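Local coordinates for protein cytochrome P450 monooxygenase (Rhodococcus sp. ECU0066, PDB 6KBH) that probably acts as a self-sufficient monooxygenase, carrying a P450 heme domain, an FMN-binding reductase and a [2Fe-2S] ferredoxin domain in a single chain, at residues D311-P316 with A474-V479; S480-I485 with L490-R495; V513-G516 with Q521-L524; I588-A593 with E684-T689; L757-T762 with T769-C774. One frame throughout, in Å; residues are numbered along the deposited sequence.

Contact 1: D311-P316 with A474-V479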
# COMPACT_ATOMS: atom_id res chain seq x y z
N ASP A 311 16.14 -1.67 11.29
CA ASP A 311 15.51 -2.69 10.46
C ASP A 311 14.85 -2.00 9.27
O ASP A 311 14.14 -0.99 9.46
CB ASP A 311 14.48 -3.51 11.24
CG ASP A 311 13.41 -2.65 11.88
OD1 ASP A 311 13.72 -1.50 12.24
OD2 ASP A 311 12.26 -3.12 12.00
N PRO A 312 15.06 -2.48 8.05
CA PRO A 312 14.38 -1.91 6.89
C PRO A 312 12.94 -2.37 6.71
O PRO A 312 12.35 -2.10 5.66
CB PRO A 312 15.25 -2.38 5.71
CG PRO A 312 16.54 -2.84 6.33
CD PRO A 312 16.16 -3.38 7.66
N SER A 313 12.35 -3.05 7.70
CA SER A 313 10.98 -3.55 7.56
C SER A 313 9.95 -2.42 7.50
O SER A 313 8.85 -2.64 6.99
CB SER A 313 10.65 -4.49 8.72
OG SER A 313 11.24 -4.06 9.93
N LEU A 314 10.29 -1.24 7.99
CA LEU A 314 9.38 -0.10 8.01
C LEU A 314 9.58 0.85 6.84
O LEU A 314 8.89 1.87 6.76
CB LEU A 314 9.52 0.65 9.34
CG LEU A 314 10.92 1.04 9.78
CD1 LEU A 314 10.88 2.27 10.64
CD2 LEU A 314 11.56 -0.08 10.55
N ILE A 315 10.51 0.53 5.93
CA ILE A 315 10.69 1.35 4.72
C ILE A 315 9.40 1.51 3.93
O ILE A 315 9.08 2.64 3.53
CB ILE A 315 11.83 0.79 3.88
CG1 ILE A 315 13.17 1.05 4.57
CG2 ILE A 315 11.83 1.39 2.48
CD1 ILE A 315 14.35 0.52 3.82
N PRO A 316 8.62 0.45 3.64
CA PRO A 316 7.42 0.64 2.81
C PRO A 316 6.47 1.71 3.33
O PRO A 316 6.10 2.62 2.57
CB PRO A 316 6.77 -0.76 2.82
CG PRO A 316 7.90 -1.68 3.03
CD PRO A 316 8.84 -0.98 3.96
N ALA A 474 3.54 -3.18 11.64
CA ALA A 474 3.90 -4.37 12.38
C ALA A 474 5.00 -4.05 13.37
O ALA A 474 5.79 -3.13 13.18
CB ALA A 474 4.36 -5.49 11.45
N ARG A 475 5.05 -4.85 14.42
CA ARG A 475 6.11 -4.80 15.40
C ARG A 475 7.12 -5.88 15.05
O ARG A 475 6.75 -7.01 14.77
CB ARG A 475 5.53 -5.03 16.80
CG ARG A 475 4.47 -4.01 17.15
CD ARG A 475 3.46 -4.59 18.13
NE ARG A 475 3.77 -4.22 19.51
CZ ARG A 475 3.06 -3.36 20.25
NH1 ARG A 475 2.00 -2.75 19.75
NH2 ARG A 475 3.43 -3.11 21.50
N THR A 476 8.40 -5.51 15.01
CA THR A 476 9.45 -6.49 14.78
C THR A 476 9.97 -6.94 16.14
O THR A 476 10.77 -6.24 16.78
CB THR A 476 10.56 -5.91 13.91
OG1 THR A 476 11.51 -5.22 14.74
CG2 THR A 476 9.97 -4.95 12.89
N MET A 477 9.49 -8.09 16.60
CA MET A 477 9.91 -8.62 17.88
C MET A 477 11.13 -9.52 17.71
O MET A 477 11.52 -9.89 16.60
CB MET A 477 8.78 -9.38 18.56
CG MET A 477 7.56 -8.54 18.93
SD MET A 477 6.08 -9.54 19.01
CE MET A 477 5.71 -9.43 20.71
N ALA A 478 11.72 -9.88 18.85
CA ALA A 478 12.90 -10.73 18.89
C ALA A 478 12.55 -12.03 19.58
O ALA A 478 11.72 -12.07 20.50
CB ALA A 478 14.06 -10.04 19.62
N VAL A 479 13.17 -13.11 19.12
CA VAL A 479 12.97 -14.43 19.70
C VAL A 479 13.97 -14.61 20.84
O VAL A 479 15.18 -14.69 20.61
CB VAL A 479 13.10 -15.54 18.65
CG1 VAL A 479 14.37 -15.36 17.80
CG2 VAL A 479 13.08 -16.90 19.31
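Thr476 presents its methyl group to two polar side chains, Asp311 and Ser313, and these three residues make up the whole touch between 311-316 and 474-479. The packing is of methyl against oxygen. Thr476 CG2 lies 3.1 Å from Asp311 OD2 and 3.3 Å from Ser313 OG, so one oxygen from each of Asp311 and Ser313 converges on the methyl carbon. The methyl faces the turn because CG2 of Thr476 sits anti to the carbonyl carbon, beside the backbone N, while OG1 (chi1 86°) lies off to one flank, 3.5 Å from Asp311 OD2. Asp311 and Thr476 reach for each other from opposite directions, the carboxylate meeting the threonine with one oxygen rather than with both.

Hydrogen bonding serves the turn itself. Ile315 N donates to Pro312 O at 3.2 Å, drawing the chain round at the start of helix 315-325, and Pro312 O has a second, weak bond from Gln461 NE2. The backbones stay well apart, with the CA atoms of Ser313 and Thr476 7.9 Å from each other.

The touch is small and at the surface, a light bridge from P450 domain to reductase domain, away from the heme, flavin and cluster sites. On the P450 side, Asp311 is the first residue beyond helix 302-310, and Pro312, Ile315 and Pro316 pack on helix 396-413. On the reductase side, strand 475-486 is bonded through Arg475 and Met477 to strand 560-567 and through Ala478 to Arg495 of strand 489-496.

Contact 2: S480-I485 with L490-R495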
# COMPACT_ATOMS: atom_id res chain seq x y z
N SER A 480 13.46 -14.67 22.07
CA SER A 480 14.31 -14.83 23.24
C SER A 480 14.52 -16.28 23.64
O SER A 480 15.44 -16.56 24.42
CB SER A 480 13.72 -14.06 24.42
OG SER A 480 12.41 -14.52 24.72
N GLY A 481 13.70 -17.20 23.15
CA GLY A 481 13.87 -18.59 23.50
C GLY A 481 13.07 -19.58 22.67
O GLY A 481 11.92 -19.31 22.30
N LEU A 482 13.68 -20.73 22.38
CA LEU A 482 13.04 -21.84 21.69
C LEU A 482 13.03 -23.04 22.62
O LEU A 482 14.09 -23.48 23.07
CB LEU A 482 13.77 -22.20 20.39
CG LEU A 482 13.85 -21.16 19.28
CD1 LEU A 482 12.56 -20.37 19.25
CD2 LEU A 482 15.06 -20.26 19.44
N GLU A 483 11.84 -23.58 22.89
CA GLU A 483 11.70 -24.73 23.78
C GLU A 483 10.90 -25.82 23.08
O GLU A 483 9.86 -25.54 22.47
CB GLU A 483 11.01 -24.34 25.09
CG GLU A 483 10.70 -25.52 25.99
CD GLU A 483 10.13 -25.11 27.34
OE1 GLU A 483 10.12 -23.89 27.63
OE2 GLU A 483 9.71 -25.99 28.10
N SER A 484 11.40 -27.05 23.16
CA SER A 484 10.70 -28.22 22.62
C SER A 484 9.79 -28.77 23.71
O SER A 484 10.26 -29.25 24.75
CB SER A 484 11.69 -29.27 22.14
OG SER A 484 11.08 -30.53 22.00
N ILE A 485 8.47 -28.70 23.49
CA ILE A 485 7.48 -29.17 24.45
C ILE A 485 6.70 -30.37 23.93
O ILE A 485 5.80 -30.86 24.63
CB ILE A 485 6.52 -28.04 24.86
CG1 ILE A 485 6.07 -27.25 23.63
CG2 ILE A 485 7.18 -27.12 25.87
CD1 ILE A 485 4.91 -26.33 23.90
N LEU A 490 7.73 -26.55 18.56
CA LEU A 490 8.50 -25.55 19.30
C LEU A 490 7.57 -24.68 20.12
O LEU A 490 6.42 -24.44 19.74
CB LEU A 490 9.31 -24.60 18.40
CG LEU A 490 10.42 -25.00 17.44
CD1 LEU A 490 11.56 -25.74 18.13
CD2 LEU A 490 9.82 -25.78 16.34
N LEU A 491 8.09 -24.17 21.22
CA LEU A 491 7.48 -23.06 21.94
C LEU A 491 8.39 -21.85 21.76
O LEU A 491 9.53 -21.84 22.25
CB LEU A 491 7.28 -23.38 23.41
CG LEU A 491 6.50 -22.30 24.17
CD1 LEU A 491 5.09 -22.15 23.62
CD2 LEU A 491 6.48 -22.57 25.67
N ILE A 492 7.90 -20.83 21.06
CA ILE A 492 8.68 -19.63 20.76
C ILE A 492 8.29 -18.54 21.74
O ILE A 492 7.09 -18.29 21.97
CB ILE A 492 8.47 -19.17 19.31
CG1 ILE A 492 8.80 -20.29 18.34
CG2 ILE A 492 9.34 -17.96 19.02
CD1 ILE A 492 8.53 -19.92 16.90
N THR A 493 9.29 -17.89 22.34
CA THR A 493 9.09 -16.74 23.20
C THR A 493 9.51 -15.49 22.43
O THR A 493 10.68 -15.36 22.06
CB THR A 493 9.89 -16.87 24.49
OG1 THR A 493 11.17 -17.43 24.19
CG2 THR A 493 9.19 -17.78 25.47
N LEU A 494 8.56 -14.60 22.18
CA LEU A 494 8.79 -13.43 21.33
C LEU A 494 8.78 -12.17 22.18
O LEU A 494 7.79 -11.88 22.86
CB LEU A 494 7.74 -13.36 20.22
CG LEU A 494 8.02 -14.39 19.11
CD1 LEU A 494 6.91 -14.40 18.08
CD2 LEU A 494 9.38 -14.13 18.47
N ARG A 495 9.88 -11.42 22.11
CA ARG A 495 10.14 -10.23 22.91
C ARG A 495 10.01 -8.97 22.05
O ARG A 495 10.54 -8.93 20.93
CB ARG A 495 11.55 -10.27 23.49
CG ARG A 495 11.73 -11.20 24.66
CD ARG A 495 11.07 -10.63 25.88
NE ARG A 495 10.80 -11.68 26.84
CZ ARG A 495 11.61 -12.06 27.83
NH1 ARG A 495 12.77 -11.46 28.04
NH2 ARG A 495 11.23 -13.06 28.62
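Gly481 O is gripped twice by Thr493, once from the backbone and once from the side chain. Thr493 N donates at 3.0 Å, and Thr493 OG1 at 2.8 Å, approaching the oxygen from the flank with a C=O...donor angle of 101°. The hydroxyl gets there because chi1 of 40° sets OG1 between the backbone N and the carbonyl carbon, the crowded position. Thr493 also accepts, its O taking the N-H of Ser480 at 2.9 Å. Glu483 and Leu491 form an antiparallel hydrogen-bonded pair: Glu483 N donates to Leu491 O at 3.0 Å, and Leu491 N returns the bond to Glu483 O.

Apolar contacts flank this ladder. On one face Leu482 and Ile492, a non-hydrogen-bonded pair, lie side by side and point the same way, CD1 of Leu482 being 3.9 Å from CG1 of Ile492. On the face of Leu491, Ile485 CD1 comes obliquely to within 3.8 Å of Leu491 CB. Ile492 continues inward onto Ile551 of helix 547-554.

The hairpin is thus held mainly by main-chain bonds, which depend little on sequence; Thr493 adds a side-chain bond and the leucines and isoleucines a greasy lining.

Contact 3: V513-G516 with Q521-L524. With FMN (flavin mononucleotide), chain B.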
# COMPACT_ATOMS: atom_id res chain seq x y z
N VAL A 513 2.80 -13.85 11.75
CA VAL A 513 4.26 -13.78 11.85
C VAL A 513 4.85 -14.19 10.52
O VAL A 513 4.47 -15.23 9.96
CB VAL A 513 4.78 -14.66 13.00
CG1 VAL A 513 4.15 -16.04 12.94
CG2 VAL A 513 6.29 -14.76 12.94
N ASP A 514 5.77 -13.38 10.00
CA ASP A 514 6.39 -13.66 8.70
C ASP A 514 7.38 -14.81 8.83
O ASP A 514 8.49 -14.61 9.33
CB ASP A 514 7.08 -12.41 8.17
CG ASP A 514 6.11 -11.37 7.68
OD1 ASP A 514 4.89 -11.61 7.79
OD2 ASP A 514 6.57 -10.33 7.18
N CYS A 515 7.01 -15.99 8.35
CA CYS A 515 7.90 -17.15 8.42
C CYS A 515 8.72 -17.21 7.13
O CYS A 515 8.43 -17.96 6.20
CB CYS A 515 7.11 -18.43 8.65
SG CYS A 515 5.88 -18.29 9.96
N GLY A 516 9.77 -16.40 7.10
CA GLY A 516 10.55 -16.27 5.88
C GLY A 516 9.79 -15.45 4.86
O GLY A 516 9.33 -14.34 5.15
N GLN A 521 -0.28 -17.64 10.77
CA GLN A 521 -0.83 -17.26 12.06
C GLN A 521 -0.76 -18.43 13.03
O GLN A 521 -1.00 -19.57 12.65
CB GLN A 521 -2.28 -16.78 11.95
CG GLN A 521 -2.53 -15.82 10.82
CD GLN A 521 -3.43 -16.41 9.77
OE1 GLN A 521 -4.63 -16.60 10.00
NE2 GLN A 521 -2.87 -16.71 8.61
N TYR A 522 -0.44 -18.12 14.29
CA TYR A 522 -0.35 -19.12 15.34
C TYR A 522 -0.96 -18.55 16.62
O TYR A 522 -0.60 -17.45 17.03
CB TYR A 522 1.11 -19.54 15.57
CG TYR A 522 1.78 -20.08 14.32
CD1 TYR A 522 1.27 -21.18 13.66
CD2 TYR A 522 2.91 -19.47 13.78
CE1 TYR A 522 1.85 -21.68 12.52
CE2 TYR A 522 3.51 -19.98 12.62
CZ TYR A 522 2.96 -21.09 12.00
OH TYR A 522 3.48 -21.65 10.85
N SER A 523 -1.88 -19.30 17.23
CA SER A 523 -2.52 -18.87 18.47
C SER A 523 -1.48 -18.56 19.55
O SER A 523 -0.31 -18.95 19.47
CB SER A 523 -3.48 -19.95 18.98
OG SER A 523 -4.52 -20.19 18.05
N LEU A 524 -1.93 -17.83 20.57
CA LEU A 524 -1.07 -17.41 21.67
C LEU A 524 -1.41 -18.19 22.93
O LEU A 524 -2.50 -18.03 23.49
CB LEU A 524 -1.19 -15.91 21.91
CG LEU A 524 -0.65 -15.20 20.68
CD1 LEU A 524 -1.48 -13.97 20.40
CD2 LEU A 524 0.80 -14.88 20.93
N1 FMN B . -3.95 -20.96 11.23
C2 FMN B . -4.92 -20.03 11.25
O2 FMN B . -5.49 -19.72 10.16
N3 FMN B . -5.31 -19.43 12.38
C4 FMN B . -4.71 -19.76 13.54
O4 FMN B . -5.09 -19.16 14.70
C4A FMN B . -3.70 -20.72 13.55
N5 FMN B . -3.11 -21.04 14.72
C5A FMN B . -2.13 -21.95 14.71
C6 FMN B . -1.55 -22.26 15.93
C7 FMN B . -0.54 -23.20 15.98
C7M FMN B . 0.03 -23.44 17.40
C8 FMN B . -0.11 -23.85 14.82
C8M FMN B . 1.00 -24.89 14.83
C9 FMN B . -0.71 -23.55 13.60
C9A FMN B . -1.72 -22.59 13.54
N10 FMN B . -2.32 -22.27 12.37
C10 FMN B . -3.31 -21.33 12.37
C1' FMN B . -1.91 -22.89 11.07
C2' FMN B . -0.75 -22.17 10.43
O2' FMN B . -1.06 -20.91 9.99
C3' FMN B . -0.18 -22.95 9.28
O3' FMN B . -1.13 -23.27 8.29
C4' FMN B . 0.52 -24.23 9.78
O4' FMN B . 1.37 -24.16 10.86
C5' FMN B . 1.45 -24.83 8.68
O5' FMN B . 2.25 -23.90 7.90
P FMN B . 2.89 -24.41 6.56
O1P FMN B . 3.15 -23.25 5.64
O2P FMN B . 4.19 -25.11 6.81
O3P FMN B . 1.92 -25.37 5.93
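Val513 and Cys515 of one strand of the hairpin both pack against the ring of Tyr522 in the other. The apolar contact comes from Val513, whose CG1 approaches Tyr522 CD2 at 3.7 Å, the two side chains crossing at about a right angle. Cys515 adds a sulfur-aromatic contact at the ring edge: SG is 3.9 Å from Tyr522 CE2, and its direction from the ring centroid is 78° off the normal. With SG anti to its carbonyl carbon (chi1 -47°), the thiol is swung towards the tyrosine, next to Trp550 and Ile551 of helix 547-554.

The rest of the ring belongs to the flavin. Tyr522 CD1 comes edge-on over the benzenoid end, near C8 and C9 of FMN, on the side of the isoalloxazine opposite to Phe686. Tyr522 OH has a weak hydrogen bond with FMN O4' of the ribityl chain, 3.3 Å away. Tyr522 thus lies between Val513 and Cys515 and the flavin.

Backbone bonds from the second strand hold the cofactor as well. FMN O2' donates to Gln521 O at 3.0 Å, and Gln521 N offers O2' a weak bond in return. Ser523 N donates to FMN N5 at 3.3 Å, with a bent N-H...N angle of 138°.

Arg520, which also bonds FMN, begins the run Arg-Gln-Tyr-Ser, matching the RxYS signature of the ferredoxin reductase family on a strand of its antiparallel flavin-binding barrel.

Contact 4: I588-A593 with E684-T689. With FMN (flavin mononucleotide), chain B.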
# COMPACT_ATOMS: atom_id res chain seq x y z
N ILE A 588 -4.56 -27.36 20.67
CA ILE A 588 -4.50 -27.11 22.10
C ILE A 588 -4.13 -25.66 22.40
O ILE A 588 -4.47 -25.14 23.47
CB ILE A 588 -3.51 -28.09 22.76
CG1 ILE A 588 -3.54 -27.96 24.28
CG2 ILE A 588 -2.10 -27.88 22.22
CD1 ILE A 588 -4.87 -28.31 24.91
N THR A 589 -3.45 -24.99 21.47
CA THR A 589 -2.92 -23.66 21.78
C THR A 589 -4.01 -22.62 22.06
O THR A 589 -3.93 -21.96 23.12
CB THR A 589 -1.98 -23.19 20.66
OG1 THR A 589 -2.47 -23.63 19.39
CG2 THR A 589 -0.58 -23.76 20.89
N PRO A 590 -5.02 -22.42 21.21
CA PRO A 590 -6.02 -21.39 21.56
C PRO A 590 -6.93 -21.81 22.70
O PRO A 590 -7.32 -20.95 23.50
CB PRO A 590 -6.79 -21.20 20.25
CG PRO A 590 -6.71 -22.51 19.59
CD PRO A 590 -5.36 -23.08 19.94
N VAL A 591 -7.27 -23.09 22.80
CA VAL A 591 -8.23 -23.52 23.81
C VAL A 591 -7.65 -23.39 25.21
O VAL A 591 -8.35 -23.00 26.16
CB VAL A 591 -8.71 -24.96 23.53
CG1 VAL A 591 -7.54 -25.85 23.25
CG2 VAL A 591 -9.48 -25.49 24.69
N ILE A 592 -6.36 -23.69 25.37
CA ILE A 592 -5.76 -23.67 26.70
C ILE A 592 -5.77 -22.25 27.27
O ILE A 592 -5.91 -22.07 28.49
CB ILE A 592 -4.33 -24.25 26.66
CG1 ILE A 592 -3.78 -24.44 28.07
CG2 ILE A 592 -3.39 -23.37 25.87
CD1 ILE A 592 -2.88 -25.63 28.19
N ALA A 593 -5.66 -21.23 26.42
CA ALA A 593 -5.83 -19.86 26.89
C ALA A 593 -7.28 -19.59 27.26
O ALA A 593 -7.55 -18.82 28.18
CB ALA A 593 -5.34 -18.87 25.84
N GLU A 684 -12.38 -23.01 15.44
CA GLU A 684 -11.35 -22.26 14.75
C GLU A 684 -10.58 -23.23 13.86
O GLU A 684 -10.04 -24.23 14.34
CB GLU A 684 -10.40 -21.56 15.73
CG GLU A 684 -9.08 -21.11 15.09
CD GLU A 684 -8.55 -19.80 15.66
OE1 GLU A 684 -9.13 -18.74 15.35
OE2 GLU A 684 -7.55 -19.84 16.40
N HIS A 685 -10.53 -22.92 12.57
CA HIS A 685 -9.82 -23.75 11.61
C HIS A 685 -8.37 -23.28 11.48
O HIS A 685 -8.09 -22.08 11.46
CB HIS A 685 -10.50 -23.68 10.24
CG HIS A 685 -11.96 -24.00 10.27
ND1 HIS A 685 -12.44 -25.29 10.21
CD2 HIS A 685 -13.05 -23.19 10.34
CE1 HIS A 685 -13.76 -25.27 10.25
NE2 HIS A 685 -14.16 -24.01 10.32
N PHE A 686 -7.46 -24.25 11.42
CA PHE A 686 -6.06 -23.99 11.13
C PHE A 686 -5.72 -24.28 9.67
O PHE A 686 -4.59 -24.01 9.24
CB PHE A 686 -5.15 -24.82 12.05
CG PHE A 686 -5.11 -24.33 13.47
CD1 PHE A 686 -6.03 -23.41 13.94
CD2 PHE A 686 -4.13 -24.79 14.33
CE1 PHE A 686 -5.97 -22.96 15.24
CE2 PHE A 686 -4.08 -24.35 15.64
CZ PHE A 686 -5.00 -23.44 16.09
N SER A 687 -6.67 -24.82 8.92
CA SER A 687 -6.53 -25.12 7.51
C SER A 687 -7.77 -24.62 6.80
O SER A 687 -8.78 -24.30 7.43
CB SER A 687 -6.34 -26.63 7.27
OG SER A 687 -5.39 -27.18 8.17
N SER A 688 -7.67 -24.54 5.50
CA SER A 688 -8.75 -24.09 4.71
C SER A 688 -9.25 -25.12 3.74
O SER A 688 -8.52 -25.89 3.18
CB SER A 688 -8.40 -22.84 3.94
OG SER A 688 -9.45 -22.51 3.05
N THR A 689 -10.55 -25.12 3.59
CA THR A 689 -11.22 -26.02 2.70
C THR A 689 -11.10 -25.81 1.20
O THR A 689 -10.74 -26.70 0.46
CB THR A 689 -12.73 -26.01 3.01
OG1 THR A 689 -13.42 -24.99 2.28
CG2 THR A 689 -13.01 -25.84 4.49
N1 FMN B . -3.95 -20.96 11.23
C2 FMN B . -4.92 -20.03 11.25
O2 FMN B . -5.49 -19.72 10.16
N3 FMN B . -5.31 -19.43 12.38
C4 FMN B . -4.71 -19.76 13.54
O4 FMN B . -5.09 -19.16 14.70
C4A FMN B . -3.70 -20.72 13.55
N5 FMN B . -3.11 -21.04 14.72
C5A FMN B . -2.13 -21.95 14.71
C6 FMN B . -1.55 -22.26 15.93
C7 FMN B . -0.54 -23.20 15.98
C7M FMN B . 0.03 -23.44 17.40
C8 FMN B . -0.11 -23.85 14.82
C8M FMN B . 1.00 -24.89 14.83
C9 FMN B . -0.71 -23.55 13.60
C9A FMN B . -1.72 -22.59 13.54
N10 FMN B . -2.32 -22.27 12.37
C10 FMN B . -3.31 -21.33 12.37
C1' FMN B . -1.91 -22.89 11.07
C2' FMN B . -0.75 -22.17 10.43
O2' FMN B . -1.06 -20.91 9.99
C3' FMN B . -0.18 -22.95 9.28
O3' FMN B . -1.13 -23.27 8.29
C4' FMN B . 0.52 -24.23 9.78
O4' FMN B . 1.37 -24.16 10.86
C5' FMN B . 1.45 -24.83 8.68
O5' FMN B . 2.25 -23.90 7.90
P FMN B . 2.89 -24.41 6.56
O1P FMN B . 3.15 -23.25 5.64
O2P FMN B . 4.19 -25.11 6.81
O3P FMN B . 1.92 -25.37 5.93
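Phe686 meets Pro590 and Thr589 along its rim, where the helix that follows the first strand of the parallel nucleotide-binding-type sheet comes up to the flavin. Pro590 CD lies 3.9 Å from Phe686 CZ and Thr589 OG1 4.1 Å from Phe686 CE2, both near the plane of the ring. One face of the phenyl is laid nearly parallel over the isoalloxazine, with Phe686 CE2 3.2 Å from FMN C5A and the ring centred near the middle of the flavin. The side chain reaches that face with CG anti to the carbonyl carbon, chi1 -73°. An alanine here would probably uncover this face of the flavin and take away the ring edge on which Pro590 CD rests. Glu684, at the end of strand 681-685, is also in this first shell: its OE2 lies 3.1 Å from FMN O4 and 4.2 Å from Pro590 CB.

Further out, Ser523 of the barrel touches Thr589, Pro590, Glu684 and Phe686, so barrel and sheet close together round the cofactor. Thr589 is fixed by a hydrogen bond from its hydroxyl to Ile586 O, and within the helix Ile592 N bonds to Ile588 O. On the flavin's benzenoid end, Thr589 CG2 stands 3.6 Å from the FMN methyl carbon C7M.

Contact 5: L757-T762 with T769-C774. With FES (Fe2/s2 (inorganic) cluster), chain D.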
# COMPACT_ATOMS: atom_id res chain seq x y z
N LEU A 757 -14.03 -18.19 6.25
CA LEU A 757 -14.24 -18.89 7.51
C LEU A 757 -13.96 -17.99 8.71
O LEU A 757 -13.93 -18.49 9.84
CB LEU A 757 -13.38 -20.16 7.57
CG LEU A 757 -13.12 -20.94 6.27
CD1 LEU A 757 -12.35 -22.22 6.58
CD2 LEU A 757 -14.40 -21.29 5.51
N VAL A 758 -13.75 -16.69 8.50
CA VAL A 758 -13.36 -15.81 9.59
C VAL A 758 -14.56 -15.12 10.25
O VAL A 758 -14.58 -14.94 11.47
CB VAL A 758 -12.32 -14.78 9.10
CG1 VAL A 758 -12.76 -14.14 7.80
CG2 VAL A 758 -12.07 -13.71 10.16
N LEU A 759 -15.59 -14.75 9.48
CA LEU A 759 -16.68 -13.96 10.02
C LEU A 759 -17.77 -14.86 10.60
O LEU A 759 -18.21 -15.82 9.96
CB LEU A 759 -17.26 -13.04 8.95
CG LEU A 759 -16.33 -11.90 8.53
CD1 LEU A 759 -16.66 -11.38 7.15
CD2 LEU A 759 -16.34 -10.76 9.55
N THR A 760 -18.20 -14.52 11.82
CA THR A 760 -19.29 -15.22 12.48
C THR A 760 -20.55 -15.18 11.62
O THR A 760 -20.75 -14.26 10.82
CB THR A 760 -19.58 -14.57 13.84
OG1 THR A 760 -20.50 -13.49 13.67
CG2 THR A 760 -18.29 -14.04 14.45
N LYS A 761 -21.41 -16.19 11.80
CA LYS A 761 -22.63 -16.26 11.00
C LYS A 761 -23.52 -15.04 11.20
O LYS A 761 -24.32 -14.72 10.31
CB LYS A 761 -23.41 -17.54 11.33
CG LYS A 761 -24.50 -17.87 10.32
CD LYS A 761 -23.92 -18.02 8.92
CE LYS A 761 -24.96 -17.73 7.85
NZ LYS A 761 -25.32 -16.28 7.79
N THR A 762 -23.38 -14.34 12.33
CA THR A 762 -24.08 -13.07 12.50
C THR A 762 -23.42 -11.97 11.66
O THR A 762 -24.12 -11.17 11.03
CB THR A 762 -24.10 -12.67 13.97
OG1 THR A 762 -22.77 -12.38 14.41
CG2 THR A 762 -24.68 -13.79 14.82
N THR A 769 -19.65 -6.32 5.56
CA THR A 769 -18.24 -6.61 5.34
C THR A 769 -18.10 -7.81 4.42
O THR A 769 -19.02 -8.63 4.27
CB THR A 769 -17.53 -6.86 6.67
OG1 THR A 769 -16.15 -7.12 6.42
CG2 THR A 769 -18.15 -8.04 7.40
N MET A 770 -16.93 -7.93 3.80
CA MET A 770 -16.67 -8.96 2.80
C MET A 770 -15.18 -9.25 2.74
O MET A 770 -14.35 -8.37 2.97
CB MET A 770 -17.19 -8.53 1.42
CG MET A 770 -16.44 -9.10 0.24
SD MET A 770 -17.42 -9.17 -1.27
CE MET A 770 -17.88 -7.46 -1.42
N MET A 771 -14.85 -10.51 2.43
CA MET A 771 -13.47 -10.94 2.25
C MET A 771 -13.14 -10.93 0.76
O MET A 771 -13.80 -11.61 -0.04
CB MET A 771 -13.26 -12.33 2.84
CG MET A 771 -13.70 -12.41 4.29
SD MET A 771 -12.96 -11.17 5.36
CE MET A 771 -11.23 -11.53 5.11
N THR A 772 -12.10 -10.18 0.40
CA THR A 772 -11.86 -9.80 -0.98
C THR A 772 -11.45 -10.98 -1.86
O THR A 772 -11.68 -10.96 -3.07
CB THR A 772 -10.78 -8.71 -1.01
OG1 THR A 772 -11.08 -7.73 -0.02
CG2 THR A 772 -10.75 -8.03 -2.34
N CYS A 773 -10.88 -12.03 -1.26
CA CYS A 773 -10.22 -13.07 -2.04
C CYS A 773 -11.14 -14.22 -2.43
O CYS A 773 -10.90 -14.86 -3.46
CB CYS A 773 -9.03 -13.63 -1.27
SG CYS A 773 -9.48 -14.50 0.24
N CYS A 774 -12.18 -14.51 -1.65
CA CYS A 774 -12.98 -15.70 -1.91
C CYS A 774 -14.48 -15.42 -1.97
O CYS A 774 -15.21 -16.09 -2.71
CB CYS A 774 -12.70 -16.76 -0.84
SG CYS A 774 -12.95 -16.22 0.86
FE1 FES D . -6.73 -14.10 4.13
FE2 FES D . -8.66 -13.27 2.01
S1 FES D . -6.55 -13.16 2.23
S2 FES D . -8.84 -14.20 3.91
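Met771 reaches from strand 769-771 to the loop at Val758 and Leu759 and ends beside the iron-sulfur cluster. From CB the chain leaves with CG anti to the carbonyl carbon and then bends at both following torsions (chi2 -54°, chi3 -58°), so the thioether is folded rather than extended. CG lies 4.0 Å from Val758 CG1. SD touches both loop residues, 3.8 Å from Val758 CG1 and 4.1 Å from Leu759 CD1. CE turns towards the cluster, 3.8 Å from the bridging sulfide S2. With an alanine in place of Met771, Val758 and Leu759 would probably lose the sulfur they pack on, and sulfide S2 the methyl beside it.

Leu759 also meets Thr769, tip to tip, with CD1 3.7 Å from CG2. Thr769 OG1 faces elsewhere and is hydrogen-bonded to Glu744 of the neighbouring strand 744-747.

Two residues on from Met771, Cys773 SG binds the cluster iron FE2 at 2.3 Å, and Cys743, which Met771 also touches, is a further ligand. With Cys735 and Cys740 these make the CX4CX2C loop and distant fourth cysteine of a plant-type [2Fe-2S] ferredoxin domain.

Contacts 3 and 4 are buried and share the flavin, one over each face; Ser523 packs against Pro590, Glu684 and Phe686 where they touch. Contact 5 is partly buried beside the cluster and reaches contact 4 through Leu757, which packs on His685. Contacts 1 and 2 lie at the surface and both use strand 475-486, joined by a probable hydrogen bond from Arg495 N to Ala478 O. Chemistry follows place: contact 2 is a backbone ladder, contacts 3 and 4 are aromatic packing round a cofactor, contact 5 is thioether and aliphatic packing, and contact 1 is a slight methyl-to-oxygen touch between domains.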